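Local coordinates for protein beta-n-acetylhexosaminidase (Streptococcus pneumoniae, PDB 4AZH) that probably removes terminal beta-linked N-acetylglucosamine residues from glycan chains, as a family 20 glycoside hydrolase module of the exo-beta-D-N-acetylglucosaminidase StrH, at residues A[248-253]-A[271-276]. Sequence-based numbering, arbitrary orientation.
With LOG (N-acetylglucosaminono-1,5-lactone (Z)-oxime), chain E.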
loop_
_atom_site.group_PDB
_atom_site.type_symbol
_atom_site.label_atom_id
_atom_site.label_comp_id
_atom_site.label_asym_id
_atom_site.label_seq_id
_atom_site.Cartn_x
_atom_site.Cartn_y
_atom_site.Cartn_z
ATOM N N ILE A 248 -11.113 4.359 -1.892
ATOM C CA ILE A 248 -10.625 5.411 -0.999
ATOM C C ILE A 248 -9.939 4.858 0.235
ATOM O O ILE A 248 -10.589 4.270 1.074
ATOM C CB ILE A 248 -11.784 6.301 -0.550
ATOM C CG1 ILE A 248 -12.408 7.001 -1.765
ATOM C CG2 ILE A 248 -11.296 7.339 0.431
ATOM C CD1 ILE A 248 -11.482 8.028 -2.408
ATOM N N SER A 249 -8.625 5.030 0.332
ATOM C CA SER A 249 -7.879 4.697 1.572
ATOM C C SER A 249 -8.076 5.844 2.584
ATOM O O SER A 249 -7.476 6.921 2.443
ATOM C CB SER A 249 -6.392 4.441 1.270
ATOM O OG SER A 249 -5.584 4.397 2.455
ATOM N N TYR A 250 -8.930 5.604 3.592
ATOM C CA TYR A 250 -9.409 6.640 4.536
ATOM C C TYR A 250 -8.669 6.544 5.863
ATOM O O TYR A 250 -8.740 5.515 6.565
ATOM C CB TYR A 250 -10.937 6.545 4.785
ATOM C CG TYR A 250 -11.528 7.861 5.304
ATOM C CD1 TYR A 250 -11.328 8.273 6.636
ATOM C CD2 TYR A 250 -12.271 8.705 4.460
ATOM C CE1 TYR A 250 -11.818 9.493 7.103
ATOM C CE2 TYR A 250 -12.782 9.922 4.922
ATOM C CZ TYR A 250 -12.554 10.306 6.246
ATOM O OH TYR A 250 -13.052 11.492 6.702
ATOM N N TRP A 251 -7.980 7.625 6.217
ATOM C CA TRP A 251 -7.141 7.601 7.407
ATOM C C TRP A 251 -7.504 8.593 8.511
ATOM O O TRP A 251 -7.092 8.394 9.672
ATOM C CB TRP A 251 -5.669 7.705 7.012
ATOM C CG TRP A 251 -5.341 9.081 6.539
ATOM C CD1 TRP A 251 -5.481 9.595 5.259
ATOM C CD2 TRP A 251 -4.865 10.195 7.365
ATOM N NE1 TRP A 251 -5.130 10.925 5.233
ATOM C CE2 TRP A 251 -4.744 11.343 6.469
ATOM C CE3 TRP A 251 -4.537 10.348 8.718
ATOM C CZ2 TRP A 251 -4.309 12.588 6.919
ATOM C CZ3 TRP A 251 -4.095 11.608 9.156
ATOM C CH2 TRP A 251 -3.983 12.701 8.270
ATOM N N SER A 252 -8.274 9.641 8.168
ATOM C CA SER A 252 -8.631 10.746 9.086
ATOM C C SER A 252 -9.529 11.753 8.404
ATOM O O SER A 252 -9.478 11.918 7.172
ATOM C CB SER A 252 -7.380 11.502 9.585
ATOM O OG SER A 252 -7.690 12.766 10.170
ATOM N N LYS A 253 -10.310 12.469 9.202
ATOM C CA LYS A 253 -11.123 13.580 8.672
ATOM C C LYS A 253 -10.368 14.922 8.760
ATOM O O LYS A 253 -10.899 15.974 8.426
ATOM C CB LYS A 253 -12.486 13.659 9.367
ATOM C CG LYS A 253 -13.443 14.585 8.629
ATOM C CD LYS A 253 -14.863 14.555 9.156
ATOM C CE LYS A 253 -14.990 15.165 10.545
ATOM N NZ LYS A 253 -16.393 14.868 10.926
ATOM N N TYR A 271 -18.531 5.594 -2.541
ATOM C CA TYR A 271 -17.157 5.088 -2.458
ATOM C C TYR A 271 -17.022 3.865 -1.596
ATOM O O TYR A 271 -17.725 3.721 -0.610
ATOM C CB TYR A 271 -16.185 6.167 -1.965
ATOM C CG TYR A 271 -15.872 7.230 -2.996
ATOM C CD1 TYR A 271 -15.025 6.956 -4.075
ATOM C CD2 TYR A 271 -16.443 8.491 -2.906
ATOM C CE1 TYR A 271 -14.736 7.916 -5.021
ATOM C CE2 TYR A 271 -16.171 9.459 -3.841
ATOM C CZ TYR A 271 -15.317 9.170 -4.904
ATOM O OH TYR A 271 -15.044 10.145 -5.837
ATOM N N LYS A 272 -16.122 2.974 -1.966
ATOM C CA LYS A 272 -15.752 1.874 -1.075
ATOM C C LYS A 272 -14.497 2.342 -0.329
ATOM O O LYS A 272 -13.679 3.082 -0.893
ATOM C CB LYS A 272 -15.436 0.562 -1.850
ATOM C CG LYS A 272 -16.232 0.266 -3.135
ATOM C CD LYS A 272 -15.620 -0.888 -3.956
ATOM C CE LYS A 272 -14.355 -0.477 -4.738
ATOM N NZ LYS A 272 -14.629 0.479 -5.876
ATOM N N PHE A 273 -14.340 1.911 0.921
ATOM C CA PHE A 273 -13.166 2.294 1.686
ATOM C C PHE A 273 -12.221 1.135 1.962
ATOM O O PHE A 273 -12.635 -0.004 2.208
ATOM C CB PHE A 273 -13.552 2.924 3.038
ATOM C CG PHE A 273 -14.476 4.093 2.929
ATOM C CD1 PHE A 273 -14.031 5.308 2.413
ATOM C CD2 PHE A 273 -15.789 3.995 3.383
ATOM C CE1 PHE A 273 -14.890 6.394 2.322
ATOM C CE2 PHE A 273 -16.653 5.089 3.303
ATOM C CZ PHE A 273 -16.198 6.286 2.774
ATOM N N LEU A 274 -10.941 1.446 1.946
ATOM C CA LEU A 274 -9.971 0.600 2.622
ATOM C C LEU A 274 -9.693 1.366 3.904
ATOM O O LEU A 274 -9.102 2.453 3.857
ATOM C CB LEU A 274 -8.700 0.413 1.786
ATOM C CG LEU A 274 -7.574 -0.337 2.521
ATOM C CD1 LEU A 274 -8.011 -1.763 2.823
ATOM C CD2 LEU A 274 -6.379 -0.346 1.592
ATOM N N ASN A 275 -10.164 0.842 5.030
ATOM C CA ASN A 275 -10.019 1.519 6.314
ATOM C C ASN A 275 -8.543 1.617 6.772
ATOM O O ASN A 275 -7.957 0.648 7.301
ATOM C CB ASN A 275 -10.862 0.780 7.357
ATOM C CG ASN A 275 -10.811 1.429 8.738
ATOM O OD1 ASN A 275 -10.381 2.588 8.903
ATOM N ND2 ASN A 275 -11.286 0.689 9.740
ATOM N N THR A 276 -7.958 2.790 6.570
ATOM C CA THR A 276 -6.533 3.055 6.848
ATOM C C THR A 276 -6.409 4.031 8.035
ATOM O O THR A 276 -5.722 5.057 7.961
ATOM C CB THR A 276 -5.883 3.654 5.591
ATOM O OG1 THR A 276 -6.333 2.910 4.449
ATOM C CG2 THR A 276 -4.306 3.610 5.664
HETATM C C2 LOG E . 0.897 11.296 5.559
HETATM C C3 LOG E . 2.066 10.315 5.497
HETATM C C4 LOG E . 2.824 10.408 6.803
HETATM C C5 LOG E . 1.881 9.968 7.914
HETATM C C6 LOG E . 2.665 9.832 9.237
HETATM C C7 LOG E . -1.020 9.838 4.949
HETATM C C8 LOG E . -1.983 9.390 3.853
HETATM N N2 LOG E . -0.159 10.849 4.618
HETATM O O1 LOG E . -1.278 12.299 8.119
HETATM O O3 LOG E . 2.948 10.572 4.323
HETATM O O4 LOG E . 3.906 9.512 6.793
HETATM O O5 LOG E . 0.863 10.906 8.041
HETATM O O6 LOG E . 3.015 11.094 9.752
HETATM C C1 LOG E . 0.333 11.424 6.869
HETATM O O7 LOG E . -1.091 9.326 6.067
HETATM N N1 LOG E . -0.730 12.161 6.904
HETATM O O HOH W 1 -10.191 5.401 8.743
#
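Ile248, Ser249 and Tyr250 pair in parallel with Phe273, Leu274 and Asn275, joining two neighbouring strands of the TIM barrel of this family 20 glycoside hydrolase. Helix 263-268 lies in the connection between them, a beta-alpha-beta crossover. Four backbone bonds hold the register: Ile248 N to Lys272 O, Leu274 N to Ile248 O (3.0 Å), Tyr250 N to Leu274 O, and Thr276 N to Tyr250 O (2.8 Å), the last the most bent at 137°. Trp251 and Thr276 lie just past the ends of the two strands.

Hydroxyls link the segments on the side of the sheet to which Ser249 and Leu274 point. Ser249 OG, anti to its own N (chi1 168°), donates to Thr276 OG1 at 2.6 Å; OG1 in turn donates to Leu274 O, which also receives Tyr250 N from the opposite face of its carbonyl plane. Leu274 O is thereby gripped by two donors in a buried setting.

Apolar packing fills the side carrying Ile248, Tyr250 and Phe273, where Leu266 of helix 263-268 packs on Tyr250 and Phe273. Ile248 CG1 meets Tyr271 CD1 at 3.5 Å, with CD1 of the isoleucine over one face of that ring. Phe273 lies alongside Ile248 and Tyr250, its CD1 3.8 Å from Ile248 CB; the Tyr250 and Phe273 rings are steeply inclined, planes at 83°. Beyond the two segments, the hydroxyls of Tyr250 and Tyr271 are hydrogen-bonded to Ala261 O and Asp243 O, respectively.

At the C-terminal strand end, Trp251 lays one indole face against the bound lactone oxime, its NE1 fixed by Asp230, with Ser252 CB against the opposite face, toward the rim. Nearby, one water donates to both Tyr250 O, at 2.6 Å, and Asn275 OD1, at 2.8 Å.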